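PDB 4PMH: pectinesterase, which catalyses the hydrolysis of methyl esters in pectin, releasing methanol, and probably serves the weevil in digesting plant cell walls. Local coordinates for residues A24-G29 and Q311-E316; V253-D258 and Y265-Y270. One frame throughout, in Å; residues are numbered along the deposited sequence.

Contact 1 (A24-G29 and Q311-E316); sequences ATYLQG and QLIIKE
The amide oxygen of Gln-311 is gripped from two directions: OE1 accepts a hydrogen bond from the hydroxyl of Tyr-26, with Tyr-26 OH 2.9 Å from Gln-311 OE1, and a second from the backbone N of Gly-266. The site lies on the outer face of one sheet of the right-handed parallel beta-helix of the pectinesterases, buried beneath the short N-terminal helix 23-27, which lies against the long sheet that includes strand 311-315. Tyr-26 OH lies in the carbonyl plane of Gln-311, on a lone pair of OE1, at a C=O...donor angle of 106°. The acceptor sits at the edge of the tyrosine ring, near its plane, while ring and amide planes are turned 39° apart. Gln-311 reaches this position by a bend at chi2 (-81°), which folds the amide out of an extended path to meet a phenol coming from the opposite direction. Two bonds to one oxygen should fix the rotation of the amide. The phenol is also packed against Ile-313, whose chi2 is extended and carries CD1 to 3.5 Å from Tyr-26 OH, so the buried hydroxyl has an apolar neighbour beside its polar one. The rest of the Tyr-26 ring is stacked on Phe-268 and meets Tyr-265 edge-to-face. The contact buries 107 Å² in all, and on the helix side Tyr-26 alone supplies it. Just beyond the helix, where Gln-28 adopts positive phi, its side chain turns back and Gln-28 NE2 donates to Tyr-26 O at 3.0 Å, the acceptor lying almost in the amide plane of Gln-28.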
loop_
_atom_site.group_PDB
_atom_site.type_symbol
_atom_site.label_atom_id
_atom_site.label_comp_id
_atom_site.label_asym_id
_atom_site.label_seq_id
_atom_site.Cartn_x
_atom_site.Cartn_y
_atom_site.Cartn_z
ATOM N N ALA A 24 -15.142 10.417 4.710
ATOM C CA ALA A 24 -15.226 11.836 4.381
ATOM C C ALA A 24 -14.106 12.646 5.032
ATOM O O ALA A 24 -13.587 13.609 4.498
ATOM C CB ALA A 24 -16.583 12.380 4.813
ATOM N N THR A 25 -13.762 12.234 6.223
ATOM C CA THR A 25 -12.809 12.909 7.022
ATOM C C THR A 25 -11.380 12.650 6.490
ATOM O O THR A 25 -10.596 13.592 6.279
ATOM C CB THR A 25 -13.121 12.486 8.465
ATOM O OG1 THR A 25 -13.823 13.558 9.127
ATOM C CG2 THR A 25 -11.968 12.089 9.189
ATOM N N TYR A 26 -11.071 11.390 6.205
ATOM C CA TYR A 26 -9.782 11.022 5.576
ATOM C C TYR A 26 -9.597 11.587 4.146
ATOM O O TYR A 26 -8.471 11.864 3.700
ATOM C CB TYR A 26 -9.623 9.486 5.621
ATOM C CG TYR A 26 -9.025 8.956 6.895
ATOM C CD1 TYR A 26 -9.805 8.705 8.024
ATOM C CD2 TYR A 26 -7.667 8.665 6.972
ATOM C CE1 TYR A 26 -9.247 8.230 9.193
ATOM C CE2 TYR A 26 -7.103 8.193 8.137
ATOM C CZ TYR A 26 -7.896 7.977 9.242
ATOM O OH TYR A 26 -7.323 7.496 10.381
ATOM N N LEU A 27 -10.704 11.779 3.428
ATOM C CA LEU A 27 -10.678 12.322 2.085
ATOM C C LEU A 27 -10.281 13.800 2.053
ATOM O O LEU A 27 -9.768 14.281 1.040
ATOM C CB LEU A 27 -12.041 12.132 1.393
ATOM C CG LEU A 27 -12.375 10.757 0.820
ATOM C CD1 LEU A 27 -13.872 10.680 0.500
ATOM C CD2 LEU A 27 -11.528 10.451 -0.405
ATOM N N GLN A 28 -10.529 14.517 3.147
ATOM C CA GLN A 28 -10.023 15.871 3.310
ATOM C C GLN A 28 -10.449 16.769 2.154
ATOM O O GLN A 28 -9.667 17.529 1.629
ATOM C CB GLN A 28 -8.490 15.845 3.444
ATOM C CG GLN A 28 -7.978 15.146 4.686
ATOM C CD GLN A 28 -6.487 14.838 4.598
ATOM O OE1 GLN A 28 -5.655 15.730 4.742
ATOM N NE2 GLN A 28 -6.145 13.569 4.359
ATOM N N GLY A 29 -11.698 16.649 1.735
ATOM C CA GLY A 29 -12.239 17.496 0.674
ATOM C C GLY A 29 -12.149 16.890 -0.713
ATOM O O GLY A 29 -12.832 17.351 -1.635
ATOM N N GLN A 311 0.094 6.389 11.672
ATOM C CA GLN A 311 -1.304 6.548 12.068
ATOM C C GLN A 311 -2.154 5.543 11.314
ATOM O O GLN A 311 -2.054 5.446 10.090
ATOM C CB GLN A 311 -1.789 7.970 11.793
ATOM C CG GLN A 311 -3.016 8.419 12.587
ATOM C CD GLN A 311 -4.344 7.939 12.037
ATOM O OE1 GLN A 311 -4.479 7.650 10.844
ATOM N NE2 GLN A 311 -5.345 7.841 12.917
ATOM N N LEU A 312 -2.989 4.814 12.064
ATOM C CA LEU A 312 -3.845 3.762 11.535
ATOM C C LEU A 312 -5.095 3.570 12.389
ATOM O O LEU A 312 -4.998 3.352 13.571
ATOM C CB LEU A 312 -3.105 2.425 11.509
ATOM C CG LEU A 312 -3.924 1.183 11.192
ATOM C CD1 LEU A 312 -4.545 1.210 9.798
ATOM C CD2 LEU A 312 -3.024 -0.032 11.317
ATOM N N ILE A 313 -6.252 3.624 11.756
ATOM C CA ILE A 313 -7.506 3.251 12.385
ATOM C C ILE A 313 -8.163 2.099 11.620
ATOM O O ILE A 313 -8.342 2.174 10.404
ATOM C CB ILE A 313 -8.430 4.460 12.461
ATOM C CG1 ILE A 313 -7.851 5.427 13.500
ATOM C CG2 ILE A 313 -9.864 4.033 12.824
ATOM C CD1 ILE A 313 -8.577 6.741 13.551
ATOM N N ILE A 314 -8.487 1.024 12.339
ATOM C CA ILE A 314 -9.283 -0.077 11.788
ATOM C C ILE A 314 -10.661 0.006 12.408
ATOM O O ILE A 314 -10.811 -0.166 13.616
ATOM C CB ILE A 314 -8.648 -1.433 12.059
ATOM C CG1 ILE A 314 -7.272 -1.500 11.401
ATOM C CG2 ILE A 314 -9.533 -2.552 11.520
ATOM C CD1 ILE A 314 -6.402 -2.628 11.897
ATOM N N LYS A 315 -11.652 0.315 11.579
ATOM C CA LYS A 315 -13.021 0.592 12.026
ATOM C C LYS A 315 -14.048 -0.318 11.344
ATOM O O LYS A 315 -14.013 -0.475 10.124
ATOM C CB LYS A 315 -13.367 2.033 11.664
ATOM C CG LYS A 315 -14.786 2.467 11.997
ATOM C CD LYS A 315 -14.854 3.987 11.981
ATOM C CE LYS A 315 -16.259 4.512 12.258
ATOM N NZ LYS A 315 -16.281 5.993 12.156
ATOM N N GLU A 316 -14.971 -0.892 12.127
ATOM C CA GLU A 316 -16.085 -1.684 11.585
ATOM C C GLU A 316 -15.633 -2.720 10.564
ATOM O O GLU A 316 -16.231 -2.912 9.515
ATOM C CB GLU A 316 -17.195 -0.739 11.095
ATOM C CG GLU A 316 -17.703 0.051 12.292
ATOM C CD GLU A 316 -18.786 1.053 12.004
ATOM O OE1 GLU A 316 -19.200 1.147 10.844
ATOM O OE2 GLU A 316 -19.227 1.728 12.965
#

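Contact 2 (V253-D258 and Y265-Y270); sequences VVFAPD and YGYFVY
Two sheets of the parallel beta-helix face each other across its interior here, strand 252-257 from one and strand 267-270 from the other. Their segment axes approach to 10.0 Å with 154° between their N-to-C directions, so the strands run nearly antiparallel, as the chain turns back within a coil. Side chains fill the space between. Val-269 points its CG2 branch at the far end of the Phe-255 ring, 3.5 Å from Phe-255 CZ; Val-254 CG1 lies over one face of that ring, offset toward the rim. The Tyr-267 ring reaches both Phe-255 and Pro-257: Tyr-267 CD2 is 4.2 Å from Phe-255 CD1 and 3.9 Å from Pro-257 CB, each approach being oblique. With chi1 at -69°, CG of Tyr-267 stands beside the backbone N, and the ring's CD2-CE2 side lies along the proline. Its hydroxyl goes on to the backbone oxygen of Ala-204. Replacing Tyr-267 by an alanine is likely to open a gap beside Pro-257 and Phe-255 and leave the Ala-204 oxygen without this donor. Pro-257 lies about 6 Å, side chain to side chain, from Arg-290 and Trp-292, substrate-binding positions by similarity. Among the touching groups the chemistry is purely apolar, which implies that shape and burial, rather than directed bonds, hold the two strands' side chains together.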
loop_
_atom_site.group_PDB
_atom_site.type_symbol
_atom_site.label_atom_id
_atom_site.label_comp_id
_atom_site.label_asym_id
_atom_site.label_seq_id
_atom_site.Cartn_x
_atom_site.Cartn_y
_atom_site.Cartn_z
ATOM N N VAL A 253 3.319 -9.185 10.224
ATOM C CA VAL A 253 2.799 -7.846 10.556
ATOM C C VAL A 253 2.149 -7.223 9.318
ATOM O O VAL A 253 2.762 -7.175 8.272
ATOM C CB VAL A 253 3.888 -6.873 11.029
ATOM C CG1 VAL A 253 3.248 -5.716 11.781
ATOM C CG2 VAL A 253 4.932 -7.560 11.895
ATOM N N VAL A 254 0.931 -6.715 9.437
ATOM C CA VAL A 254 0.225 -6.217 8.245
ATOM C C VAL A 254 0.674 -4.801 7.863
ATOM O O VAL A 254 1.320 -4.608 6.804
ATOM C CB VAL A 254 -1.291 -6.264 8.448
ATOM C CG1 VAL A 254 -2.029 -5.701 7.239
ATOM C CG2 VAL A 254 -1.731 -7.690 8.739
ATOM N N PHE A 255 0.335 -3.821 8.708
ATOM C CA PHE A 255 0.548 -2.409 8.428
ATOM C C PHE A 255 1.831 -1.866 9.043
ATOM O O PHE A 255 2.153 -2.169 10.188
ATOM C CB PHE A 255 -0.634 -1.581 8.939
ATOM C CG PHE A 255 -1.950 -1.961 8.317
ATOM C CD1 PHE A 255 -2.315 -1.474 7.086
ATOM C CD2 PHE A 255 -2.810 -2.834 8.963
ATOM C CE1 PHE A 255 -3.524 -1.837 6.503
ATOM C CE2 PHE A 255 -4.023 -3.201 8.400
ATOM C CZ PHE A 255 -4.377 -2.706 7.169
ATOM N N ALA A 256 2.553 -1.054 8.271
ATOM C CA ALA A 256 3.733 -0.344 8.752
ATOM C C ALA A 256 3.715 1.104 8.260
ATOM O O ALA A 256 4.480 1.479 7.395
ATOM C CB ALA A 256 5.031 -1.052 8.343
ATOM N N PRO A 257 2.849 1.945 8.858
ATOM C CA PRO A 257 2.822 3.361 8.471
ATOM C C PRO A 257 3.956 4.202 9.034
ATOM O O PRO A 257 4.393 3.973 10.172
ATOM C CB PRO A 257 1.459 3.858 9.001
ATOM C CG PRO A 257 0.920 2.761 9.853
ATOM C CD PRO A 257 1.938 1.664 9.978
ATOM N N ASP A 258 4.445 5.149 8.219
ATOM C CA ASP A 258 5.429 6.145 8.664
ATOM C C ASP A 258 4.831 7.549 8.558
ATOM O O ASP A 258 5.525 8.546 8.316
ATOM C CB ASP A 258 6.765 6.001 7.905
ATOM C CG ASP A 258 6.735 6.542 6.480
ATOM O OD1 ASP A 258 5.676 6.559 5.820
ATOM O OD2 ASP A 258 7.846 6.895 5.999
ATOM N N TYR A 265 -4.373 12.249 9.282
ATOM C CA TYR A 265 -4.951 11.138 8.545
ATOM C C TYR A 265 -3.890 10.275 7.877
ATOM O O TYR A 265 -3.358 10.636 6.826
ATOM C CB TYR A 265 -5.938 11.680 7.498
ATOM C CG TYR A 265 -7.022 12.517 8.147
ATOM C CD1 TYR A 265 -7.967 11.924 8.950
ATOM C CD2 TYR A 265 -7.048 13.897 8.008
ATOM C CE1 TYR A 265 -8.957 12.678 9.578
ATOM C CE2 TYR A 265 -8.024 14.659 8.631
ATOM C CZ TYR A 265 -8.970 14.045 9.416
ATOM O OH TYR A 265 -9.942 14.787 10.050
ATOM N N GLY A 266 -3.616 9.121 8.486
ATOM C CA GLY A 266 -2.761 8.109 7.880
ATOM C C GLY A 266 -3.621 7.083 7.179
ATOM O O GLY A 266 -4.274 7.387 6.176
ATOM N N TYR A 267 -3.653 5.873 7.720
ATOM C CA TYR A 267 -4.370 4.764 7.092
ATOM C C TYR A 267 -5.742 4.555 7.764
ATOM O O TYR A 267 -5.856 4.575 8.977
ATOM C CB TYR A 267 -3.511 3.498 7.147
ATOM C CG TYR A 267 -2.268 3.493 6.278
ATOM C CD1 TYR A 267 -2.094 4.398 5.231
ATOM C CD2 TYR A 267 -1.260 2.531 6.484
ATOM C CE1 TYR A 267 -0.967 4.351 4.408
ATOM C CE2 TYR A 267 -0.146 2.481 5.671
ATOM C CZ TYR A 267 0.006 3.404 4.644
ATOM O OH TYR A 267 1.105 3.338 3.835
ATOM N N PHE A 268 -6.782 4.405 6.953
ATOM C CA PHE A 268 -8.135 4.131 7.424
ATOM C C PHE A 268 -8.644 2.855 6.765
ATOM O O PHE A 268 -8.816 2.792 5.526
ATOM C CB PHE A 268 -9.048 5.299 7.072
ATOM C CG PHE A 268 -10.424 5.203 7.653
ATOM C CD1 PHE A 268 -10.631 5.093 9.009
ATOM C CD2 PHE A 268 -11.516 5.267 6.827
ATOM C CE1 PHE A 268 -11.917 5.029 9.531
ATOM C CE2 PHE A 268 -12.804 5.220 7.332
ATOM C CZ PHE A 268 -13.007 5.096 8.678
ATOM N N VAL A 269 -8.838 1.833 7.592
ATOM C CA VAL A 269 -9.356 0.541 7.163
ATOM C C VAL A 269 -10.802 0.422 7.662
ATOM O O VAL A 269 -11.040 0.423 8.878
ATOM C CB VAL A 269 -8.490 -0.587 7.728
ATOM C CG1 VAL A 269 -9.092 -1.928 7.381
ATOM C CG2 VAL A 269 -7.049 -0.480 7.217
ATOM N N TYR A 270 -11.752 0.333 6.725
ATOM C CA TYR A 270 -13.187 0.431 7.009
ATOM C C TYR A 270 -14.003 -0.625 6.239
ATOM O O TYR A 270 -13.818 -0.799 5.044
ATOM C CB TYR A 270 -13.652 1.815 6.607
ATOM C CG TYR A 270 -15.119 2.121 6.770
ATOM C CD1 TYR A 270 -15.719 2.092 8.015
ATOM C CD2 TYR A 270 -15.881 2.544 5.686
ATOM C CE1 TYR A 270 -17.055 2.413 8.178
ATOM C CE2 TYR A 270 -17.224 2.873 5.842
ATOM C CZ TYR A 270 -17.803 2.800 7.091
ATOM O OH TYR A 270 -19.136 3.107 7.252
#

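Overall arrangement
From the N terminus, the chain first forms helix 23-27, then winds through most of the beta-helix before strand 311-315 returns to the helix; contact 1 therefore closes a loop of 281 intervening residues. Contact 2 is nested inside it and closes a short one, with six residues between 253-258 and 265-270. The two centres are 10 Å apart, and strands 267-270 and 311-315 are parallel neighbours in one sheet, joined by probable hydrogen bonds such as Lys-315 N to Val-269 O, 2.8 Å. Strand 267-270 serves both sides: its inward side chains join contact 2 to the facing sheet across the beta-helix interior, and its outward face lies under the N-terminal helix of contact 1.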